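Local coordinates for Non-structural polyprotein (Sindbis virus, PDB 4GUA) that carries the nsP2 cysteine protease, which probably cuts the viral replication polyprotein into its mature parts, joined to the macro and zinc-binding domains of nsP3, at residues C16-A20 / H93-S97; V58-K62 / F238-E242; L72-I78 / T100-D106. One frame throughout, in Å; residues are numbered along the deposited sequence.

Contact 1: C16-A20 / H93-S97; sequences CWAKA and HWDNS. With SO4 (sulfate ion), chain E.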
loop_
_atom_site.group_PDB
_atom_site.type_symbol
_atom_site.label_atom_id
_atom_site.label_comp_id
_atom_site.label_asym_id
_atom_site.label_seq_id
_atom_site.Cartn_x
_atom_site.Cartn_y
_atom_site.Cartn_z
ATOM N N CYS A 16 -4.350 28.538 7.407
ATOM C CA CYS A 16 -4.170 28.148 8.794
ATOM C C CYS A 16 -3.211 26.960 8.893
ATOM O O CYS A 16 -2.444 26.870 9.847
ATOM C CB CYS A 16 -5.520 27.843 9.469
ATOM S SG CYS A 16 -6.546 26.585 8.678
ATOM N N TRP A 17 -3.222 26.072 7.901
ATOM C CA TRP A 17 -2.285 24.949 7.892
ATOM C C TRP A 17 -0.808 25.400 7.898
ATOM O O TRP A 17 0.031 24.851 8.635
ATOM C CB TRP A 17 -2.557 24.015 6.703
ATOM C CG TRP A 17 -2.642 24.681 5.357
ATOM C CD1 TRP A 17 -3.749 25.218 4.776
ATOM C CD2 TRP A 17 -1.577 24.853 4.419
ATOM N NE1 TRP A 17 -3.444 25.720 3.535
ATOM C CE2 TRP A 17 -2.114 25.510 3.291
ATOM C CE3 TRP A 17 -0.219 24.517 4.418
ATOM C CZ2 TRP A 17 -1.343 25.839 2.182
ATOM C CZ3 TRP A 17 0.545 24.842 3.315
ATOM C CH2 TRP A 17 -0.018 25.499 2.214
ATOM N N ALA A 18 -0.497 26.415 7.099
ATOM C CA ALA A 18 0.849 26.984 7.075
ATOM C C ALA A 18 1.184 27.718 8.377
ATOM O O ALA A 18 2.249 27.502 8.976
ATOM C CB ALA A 18 1.012 27.916 5.878
ATOM N N LYS A 19 0.276 28.579 8.822
ATOM C CA LYS A 19 0.493 29.312 10.067
ATOM C C LYS A 19 0.797 28.320 11.180
ATOM O O LYS A 19 1.678 28.548 12.011
ATOM C CB LYS A 19 -0.733 30.156 10.445
ATOM C CG LYS A 19 -1.267 31.011 9.312
ATOM C CD LYS A 19 -2.522 31.773 9.706
ATOM C CE LYS A 19 -2.732 33.007 8.834
ATOM N NZ LYS A 19 -4.152 33.445 8.840
ATOM N N ALA A 20 0.096 27.193 11.155
ATOM C CA ALA A 20 0.207 26.205 12.214
ATOM C C ALA A 20 1.583 25.566 12.175
ATOM O O ALA A 20 2.170 25.269 13.214
ATOM C CB ALA A 20 -0.871 25.158 12.067
ATOM N N HIS A 93 -10.171 23.744 11.347
ATOM C CA HIS A 93 -9.107 24.696 11.572
ATOM C C HIS A 93 -7.832 24.004 12.077
ATOM O O HIS A 93 -7.910 23.030 12.829
ATOM C CB HIS A 93 -9.629 25.748 12.560
ATOM C CG HIS A 93 -8.611 26.748 12.997
ATOM N ND1 HIS A 93 -8.191 27.787 12.194
ATOM C CD2 HIS A 93 -7.938 26.878 14.162
ATOM C CE1 HIS A 93 -7.296 28.510 12.842
ATOM N NE2 HIS A 93 -7.122 27.978 14.039
ATOM N N TRP A 94 -6.667 24.490 11.651
ATOM C CA TRP A 94 -5.401 23.991 12.175
ATOM C C TRP A 94 -4.779 25.009 13.102
ATOM O O TRP A 94 -4.673 26.186 12.762
ATOM C CB TRP A 94 -4.394 23.727 11.059
ATOM C CG TRP A 94 -4.645 22.519 10.211
ATOM C CD1 TRP A 94 -5.323 22.475 9.033
ATOM C CD2 TRP A 94 -4.198 21.181 10.464
ATOM N NE1 TRP A 94 -5.327 21.195 8.532
ATOM C CE2 TRP A 94 -4.646 20.381 9.394
ATOM C CE3 TRP A 94 -3.462 20.582 11.490
ATOM C CZ2 TRP A 94 -4.388 19.014 9.322
ATOM C CZ3 TRP A 94 -3.206 19.219 11.416
ATOM C CH2 TRP A 94 -3.668 18.451 10.340
ATOM N N ASP A 95 -4.321 24.547 14.258
ATOM C CA ASP A 95 -3.534 25.400 15.135
ATOM C C ASP A 95 -2.607 24.597 16.044
ATOM O O ASP A 95 -2.462 23.389 15.901
ATOM C CB ASP A 95 -4.434 26.334 15.950
ATOM C CG ASP A 95 -5.325 25.593 16.934
ATOM O OD1 ASP A 95 -5.020 24.433 17.272
ATOM O OD2 ASP A 95 -6.325 26.190 17.395
ATOM N N ASN A 96 -1.966 25.305 16.961
ATOM C CA ASN A 96 -1.005 24.731 17.890
ATOM C C ASN A 96 -1.569 24.379 19.280
ATOM O O ASN A 96 -0.812 24.131 20.215
ATOM C CB ASN A 96 0.223 25.634 17.973
ATOM C CG ASN A 96 0.864 25.849 16.614
ATOM O OD1 ASN A 96 0.970 26.978 16.130
ATOM N ND2 ASN A 96 1.265 24.756 15.976
ATOM N N SER A 97 -2.890 24.425 19.435
ATOM C CA SER A 97 -3.519 24.083 20.712
ATOM C C SER A 97 -3.105 22.679 21.166
ATOM O O SER A 97 -2.649 21.871 20.361
ATOM C CB SER A 97 -5.044 24.164 20.604
ATOM O OG SER A 97 -5.617 22.922 20.231
HETATM S S SO4 E . -7.104 31.503 9.626
HETATM O O1 SO4 E . -8.201 30.707 10.180
HETATM O O2 SO4 E . -5.982 31.509 10.563
HETATM O O3 SO4 E . -6.676 30.922 8.352
HETATM O O4 SO4 E . -7.539 32.880 9.405
#

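Contact 2: V58-K62 / F238-E242; sequences VICIK and FQQCE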
loop_
_atom_site.group_PDB
_atom_site.type_symbol
_atom_site.label_atom_id
_atom_site.label_comp_id
_atom_site.label_asym_id
_atom_site.label_seq_id
_atom_site.Cartn_x
_atom_site.Cartn_y
_atom_site.Cartn_z
ATOM N N VAL A 58 6.193 17.626 2.988
ATOM C CA VAL A 58 6.766 18.279 1.813
ATOM C C VAL A 58 7.936 19.195 2.177
ATOM O O VAL A 58 8.938 19.254 1.465
ATOM C CB VAL A 58 5.698 19.099 1.052
ATOM C CG1 VAL A 58 6.346 20.246 0.292
ATOM C CG2 VAL A 58 4.905 18.204 0.103
ATOM N N ILE A 59 7.796 19.923 3.280
ATOM C CA ILE A 59 8.811 20.885 3.687
ATOM C C ILE A 59 10.052 20.152 4.163
ATOM O O ILE A 59 11.176 20.581 3.917
ATOM C CB ILE A 59 8.297 21.813 4.798
ATOM C CG1 ILE A 59 7.195 22.710 4.241
ATOM C CG2 ILE A 59 9.431 22.674 5.346
ATOM C CD1 ILE A 59 6.264 23.245 5.286
ATOM N N CYS A 60 9.838 19.036 4.845
ATOM C CA CYS A 60 10.936 18.228 5.333
ATOM C C CYS A 60 11.743 17.709 4.139
ATOM O O CYS A 60 12.970 17.834 4.101
ATOM C CB CYS A 60 10.398 17.069 6.172
ATOM S SG CYS A 60 11.671 16.059 6.949
ATOM N N ILE A 61 11.056 17.163 3.139
ATOM C CA ILE A 61 11.752 16.657 1.966
ATOM C C ILE A 61 12.508 17.781 1.269
ATOM O O ILE A 61 13.637 17.604 0.829
ATOM C CB ILE A 61 10.793 16.036 0.941
ATOM C CG1 ILE A 61 10.053 14.843 1.541
ATOM C CG2 ILE A 61 11.564 15.607 -0.309
ATOM C CD1 ILE A 61 9.047 14.224 0.587
ATOM N N LYS A 62 11.880 18.943 1.167
ATOM C CA LYS A 62 12.484 20.050 0.444
ATOM C C LYS A 62 13.744 20.597 1.107
ATOM O O LYS A 62 14.706 20.898 0.422
ATOM C CB LYS A 62 11.460 21.164 0.232
ATOM C CG LYS A 62 10.578 20.956 -0.985
ATOM C CD LYS A 62 11.413 20.978 -2.264
ATOM C CE LYS A 62 10.639 20.493 -3.458
ATOM N NZ LYS A 62 10.593 19.012 -3.439
ATOM N N PHE A 238 7.022 12.677 -8.686
ATOM C CA PHE A 238 6.881 12.714 -7.239
ATOM C C PHE A 238 6.223 14.005 -6.763
ATOM O O PHE A 238 5.325 13.967 -5.917
ATOM C CB PHE A 238 8.241 12.560 -6.555
ATOM C CG PHE A 238 8.131 12.285 -5.087
ATOM C CD1 PHE A 238 8.055 13.330 -4.174
ATOM C CD2 PHE A 238 8.056 10.983 -4.620
ATOM C CE1 PHE A 238 7.936 13.077 -2.813
ATOM C CE2 PHE A 238 7.936 10.722 -3.266
ATOM C CZ PHE A 238 7.873 11.771 -2.360
ATOM N N GLN A 239 6.648 15.142 -7.309
ATOM C CA GLN A 239 6.089 16.427 -6.897
ATOM C C GLN A 239 4.627 16.523 -7.282
ATOM O O GLN A 239 3.834 17.136 -6.582
ATOM C CB GLN A 239 6.852 17.591 -7.522
ATOM C CG GLN A 239 6.388 18.956 -7.042
ATOM C CD GLN A 239 7.394 20.050 -7.352
ATOM O OE1 GLN A 239 7.570 20.437 -8.508
ATOM N NE2 GLN A 239 8.063 20.552 -6.318
ATOM N N GLN A 240 4.280 15.941 -8.421
ATOM C CA GLN A 240 2.905 15.973 -8.875
ATOM C C GLN A 240 2.025 15.174 -7.915
ATOM O O GLN A 240 0.913 15.587 -7.601
ATOM C CB GLN A 240 2.795 15.425 -10.298
ATOM C CG GLN A 240 1.446 15.670 -10.933
ATOM C CD GLN A 240 1.455 15.450 -12.422
ATOM O OE1 GLN A 240 2.222 14.644 -12.937
ATOM N NE2 GLN A 240 0.592 16.162 -13.126
ATOM N N CYS A 241 2.531 14.039 -7.437
ATOM C CA CYS A 241 1.794 13.238 -6.464
ATOM C C CYS A 241 1.536 14.065 -5.218
ATOM O O CYS A 241 0.409 14.106 -4.721
ATOM C CB CYS A 241 2.554 11.955 -6.106
ATOM S SG CYS A 241 2.444 10.651 -7.365
ATOM N N GLU A 242 2.590 14.705 -4.715
ATOM C CA GLU A 242 2.489 15.572 -3.548
ATOM C C GLU A 242 1.384 16.611 -3.725
ATOM O O GLU A 242 0.491 16.709 -2.895
ATOM C CB GLU A 242 3.824 16.280 -3.280
ATOM C CG GLU A 242 4.947 15.367 -2.798
ATOM C CD GLU A 242 6.235 16.136 -2.485
ATOM O OE1 GLU A 242 6.742 16.853 -3.374
ATOM O OE2 GLU A 242 6.743 16.025 -1.343
#

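Contact 3: L72-I78 / T100-D106; sequences LFSKQSI and TRKYGYD. With SO4 (sulfate ion), chain D.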
loop_
_atom_site.group_PDB
_atom_site.type_symbol
_atom_site.label_atom_id
_atom_site.label_comp_id
_atom_site.label_asym_id
_atom_site.label_seq_id
_atom_site.Cartn_x
_atom_site.Cartn_y
_atom_site.Cartn_z
ATOM N N LEU A 72 13.149 13.444 11.573
ATOM C CA LEU A 72 13.696 14.789 11.720
ATOM C C LEU A 72 12.769 15.753 12.453
ATOM O O LEU A 72 13.230 16.576 13.233
ATOM C CB LEU A 72 14.060 15.359 10.353
ATOM C CG LEU A 72 15.392 14.862 9.800
ATOM C CD1 LEU A 72 15.572 15.278 8.355
ATOM C CD2 LEU A 72 16.522 15.406 10.638
ATOM N N PHE A 73 11.478 15.685 12.162
ATOM C CA PHE A 73 10.493 16.519 12.849
ATOM C C PHE A 73 9.745 15.828 14.002
ATOM O O PHE A 73 8.719 16.332 14.456
ATOM C CB PHE A 73 9.534 17.163 11.852
ATOM C CG PHE A 73 10.107 18.377 11.186
ATOM C CD1 PHE A 73 10.180 19.577 11.865
ATOM C CD2 PHE A 73 10.592 18.314 9.894
ATOM C CE1 PHE A 73 10.715 20.698 11.262
ATOM C CE2 PHE A 73 11.126 19.435 9.285
ATOM C CZ PHE A 73 11.190 20.625 9.969
ATOM N N SER A 74 10.216 14.651 14.413
ATOM C CA SER A 74 9.485 13.781 15.342
ATOM C C SER A 74 9.723 14.040 16.835
ATOM O O SER A 74 9.257 13.288 17.692
ATOM C CB SER A 74 9.799 12.316 15.035
ATOM O OG SER A 74 8.742 11.712 14.311
ATOM N N LYS A 75 10.467 15.086 17.147
ATOM C CA LYS A 75 10.652 15.505 18.524
ATOM C C LYS A 75 9.340 16.117 19.006
ATOM O O LYS A 75 8.764 16.966 18.321
ATOM C CB LYS A 75 11.825 16.481 18.559
ATOM C CG LYS A 75 12.001 17.335 19.787
ATOM C CD LYS A 75 12.010 18.772 19.250
ATOM C CE LYS A 75 12.862 19.768 20.010
ATOM N NZ LYS A 75 12.847 21.109 19.325
ATOM N N GLN A 76 8.848 15.694 20.171
ATOM C CA GLN A 76 7.498 16.090 20.560
ATOM C C GLN A 76 7.582 17.404 21.289
ATOM O O GLN A 76 7.820 17.446 22.485
ATOM C CB GLN A 76 6.893 15.066 21.526
ATOM C CG GLN A 76 6.933 13.632 21.053
ATOM C CD GLN A 76 6.117 13.425 19.809
ATOM O OE1 GLN A 76 6.657 13.343 18.708
ATOM N NE2 GLN A 76 4.799 13.350 19.971
ATOM N N SER A 77 7.251 18.473 20.593
ATOM C CA SER A 77 7.468 19.800 21.130
ATOM C C SER A 77 6.210 20.617 21.033
ATOM O O SER A 77 5.579 20.947 22.033
ATOM C CB SER A 77 8.557 20.515 20.333
ATOM O OG SER A 77 9.820 19.886 20.444
ATOM N N ILE A 78 5.863 20.933 19.795
ATOM C CA ILE A 78 4.731 21.771 19.494
ATOM C C ILE A 78 3.631 20.923 18.901
ATOM O O ILE A 78 3.839 20.232 17.908
ATOM C CB ILE A 78 5.140 22.846 18.500
ATOM C CG1 ILE A 78 6.369 23.584 19.043
ATOM C CG2 ILE A 78 3.973 23.780 18.221
ATOM C CD1 ILE A 78 7.033 24.482 18.035
ATOM N N THR A 100 -2.244 15.272 21.453
ATOM C CA THR A 100 -1.230 14.219 21.560
ATOM C C THR A 100 -0.330 14.157 20.329
ATOM O O THR A 100 0.700 13.494 20.361
ATOM C CB THR A 100 -1.832 12.817 21.809
ATOM O OG1 THR A 100 -2.766 12.494 20.775
ATOM C CG2 THR A 100 -2.525 12.759 23.148
ATOM N N ARG A 101 -0.717 14.829 19.245
ATOM C CA ARG A 101 0.126 14.877 18.053
ATOM C C ARG A 101 1.034 16.103 18.100
ATOM O O ARG A 101 0.560 17.240 18.052
ATOM C CB ARG A 101 -0.702 14.915 16.768
ATOM C CG ARG A 101 -1.563 13.697 16.508
ATOM C CD ARG A 101 -2.290 13.854 15.172
ATOM N NE ARG A 101 -3.398 12.918 14.992
ATOM C CZ ARG A 101 -4.562 12.994 15.638
ATOM N NH1 ARG A 101 -4.782 13.949 16.539
ATOM N NH2 ARG A 101 -5.509 12.099 15.397
ATOM N N LYS A 102 2.340 15.857 18.192
ATOM C CA LYS A 102 3.323 16.929 18.305
ATOM C C LYS A 102 4.480 16.724 17.330
ATOM O O LYS A 102 4.755 15.603 16.894
ATOM C CB LYS A 102 3.860 16.993 19.736
ATOM C CG LYS A 102 2.775 16.986 20.801
ATOM C CD LYS A 102 3.334 17.308 22.175
ATOM C CE LYS A 102 2.268 17.203 23.241
ATOM N NZ LYS A 102 2.837 17.411 24.590
ATOM N N TYR A 103 5.164 17.815 17.001
ATOM C CA TYR A 103 6.283 17.768 16.074
ATOM C C TYR A 103 7.346 18.777 16.492
ATOM O O TYR A 103 7.059 19.740 17.198
ATOM C CB TYR A 103 5.808 18.089 14.652
ATOM C CG TYR A 103 4.787 17.108 14.114
ATOM C CD1 TYR A 103 3.429 17.290 14.343
ATOM C CD2 TYR A 103 5.178 16.001 13.388
ATOM C CE1 TYR A 103 2.494 16.390 13.860
ATOM C CE2 TYR A 103 4.255 15.104 12.901
ATOM C CZ TYR A 103 2.916 15.298 13.137
ATOM O OH TYR A 103 2.001 14.391 12.642
ATOM N N GLY A 104 8.580 18.526 16.077
ATOM C CA GLY A 104 9.653 19.489 16.214
ATOM C C GLY A 104 10.963 18.879 15.758
ATOM O O GLY A 104 11.139 17.661 15.801
ATOM N N TYR A 105 11.912 19.732 15.396
ATOM C CA TYR A 105 13.176 19.268 14.852
ATOM C C TYR A 105 13.905 18.458 15.903
ATOM O O TYR A 105 14.039 18.891 17.039
ATOM C CB TYR A 105 14.025 20.455 14.428
ATOM C CG TYR A 105 15.265 20.078 13.660
ATOM C CD1 TYR A 105 15.182 19.650 12.340
ATOM C CD2 TYR A 105 16.520 20.168 14.244
ATOM C CE1 TYR A 105 16.319 19.314 11.628
ATOM C CE2 TYR A 105 17.662 19.837 13.541
ATOM C CZ TYR A 105 17.557 19.412 12.235
ATOM O OH TYR A 105 18.697 19.082 11.539
ATOM N N ASP A 106 14.411 17.297 15.514
ATOM C CA ASP A 106 15.113 16.430 16.447
ATOM C C ASP A 106 16.611 16.418 16.150
ATOM O O ASP A 106 17.059 15.827 15.169
ATOM C CB ASP A 106 14.532 15.020 16.348
ATOM C CG ASP A 106 15.083 14.090 17.391
ATOM O OD1 ASP A 106 16.225 14.315 17.844
ATOM O OD2 ASP A 106 14.364 13.139 17.762
HETATM S S SO4 D . 2.651 11.691 17.258
HETATM O O1 SO4 D . 3.304 10.435 17.622
HETATM O O2 SO4 D . 2.411 12.490 18.457
HETATM O O3 SO4 D . 3.496 12.466 16.346
HETATM O O4 SO4 D . 1.378 11.348 16.630
#

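Contact 1: C16-A20 / H93-S97
C16 opens helix 16-27 with its sulfur turned toward strand 93-95, where it meets both H93 and the backbone of W94. With chi1 at 56°, SG sits between the backbone N and the carbonyl carbon, and this puts it 4.1 Å from ND1 of H93 while W94 N gives it a weak hydrogen bond (3.6 Å, W94 N to C16 SG). The same sulfur lies at the edge of the W94 five-membered ring, close to its plane, and is oblique to the imidazole. A cysteine at the start of a helix facing a strand histidine matches the Cys-His pair of papain-like (clan CA) proteases, and is consistent with this being the active site.

The firmer polar bond is at the other end: N96 ND2 reaches A20 O at 3.0 Å, nearly straight at 168°, with the oxygen in the amide plane of N96. An Asx turn, S97 N to D95 OD1, shapes the chain just beyond.

Apolar contacts fill the middle. A20 CB meets W94 CB at 3.9 Å, and W17 CB rests near CD1 of the W94 indole at 3.9 Å. The W17 indole itself heads away, its NE1 bonded to K48 O.

A sulfate, probably from the crystallisation liquor, sits beside the pair. K19 stretches its extended chain to it, NZ to O2 at 3.2 Å, and sulfate O1 lies at the edge of the H93 imidazole, 3.5 Å from ND1.

Helix and strand run almost parallel here, at 11°. Strand 78-83 pairs with 93-95 and sends L80 against A20 and W94, while helix 52-64 packs A52 against both tryptophans.

Contact 2: V58-K62 / F238-E242
E242 brings its carboxylate up to helix 52-64, where OE2 comes among methyl groups of V58 and I61. The glutamate gets there with CG anti to its carbonyl carbon (chi1 -69°) and the chain extended beyond, which carries OE2 to 3.5 Å from I61 CD1. V58 offers CG2 to the same oxygen, its branches crossing the glutamate at a slant. I61, also extended through CD1, comes from the direction opposite to F238 and touches the rim of that ring near its plane, CD1 to F238 CE1 at 3.8 Å.

K62 is different: bent at chi2 and chi4, it lays CE 3.8 Å from Q239 NE2, crossing the glutamine at about a right angle. Its NZ stops 4.4 Å from E242 OE1, beyond a salt bridge, and is bonded to N144 O; the lysine's charge may still steady the buried carboxylate of E242. Q239 spends its amide on N235 N and A141 O.

The helix segments run antiparallel at 157°, with axes 12.4 Å apart, a wide gap spanned by long side chains. Helix 237-257 joins strands 224-227 and 263-269 of the seven-stranded sheet, whose 3-2-1-4-5-7-6 order is that of a methyltransferase-like Rossmann fold, docked here against the protease helix.

Contact 3: L72-I78 / T100-D106
L72 lies alongside the ring of Y105, pointing the same way, with CD2 4.0 Å from Y105 CE1. The F73 ring comes obliquely against the backbone instead, CD1 3.9 Å from Y105 N. Y103, with CG anti to its carbonyl carbon (chi1 -61°), brings a ring edge to F73 O.

The two backbones are also joined directly. D106 N donates to L72 O at 2.7 Å. G104 is used twice, its N giving to F73 O from above the carbonyl plane and its O accepting from K75 N. Farther on, I78 and Y103 form an antiparallel hydrogen-bonded pair, I78 N to Y103 O at 3.1 Å and Y103 N to I78 O at 2.9 Å, where strand 78-83 begins. Both side chains share one sheet face, with I78 meeting I24 of helix 16-27 and Y103 meeting L56 of helix 52-64.

D106 OD1 caps I109 N at the start of helix 107-113, while R101 forms a salt bridge with E517. K102 N bonds weakly to O2 of a sulfate, probably from the crystallisation liquor, at 3.4 Å. The five clear cross-segment hydrogen bonds all join main chain to main chain, so the loop's course probably owes much to backbone polarity, with aromatic and aliphatic groups packing alongside.

From the N terminus, the chain enters helix 16-27, and contact 1 closes a loop of 72 intervening residues when strand 93-95 returns to that helix. Inside this loop lie residues 58-62 of helix 52-64, the first half of contact 2, and residues 72-78, the first half of contact 3. Both find their partners after residue 97, so contacts 2 and 3 each cross contact 1. Contact 3 closes at 100-106 and is nested within the much longer loop that contact 2 completes at 238-242. N96 packs on I78 where contacts 1 and 3 share the three-stranded sheet, and C60 packs on F73 between contacts 2 and 3. Contacts 1 and 3 tie the protease together internally; contact 2 fastens it to the methyltransferase-like part.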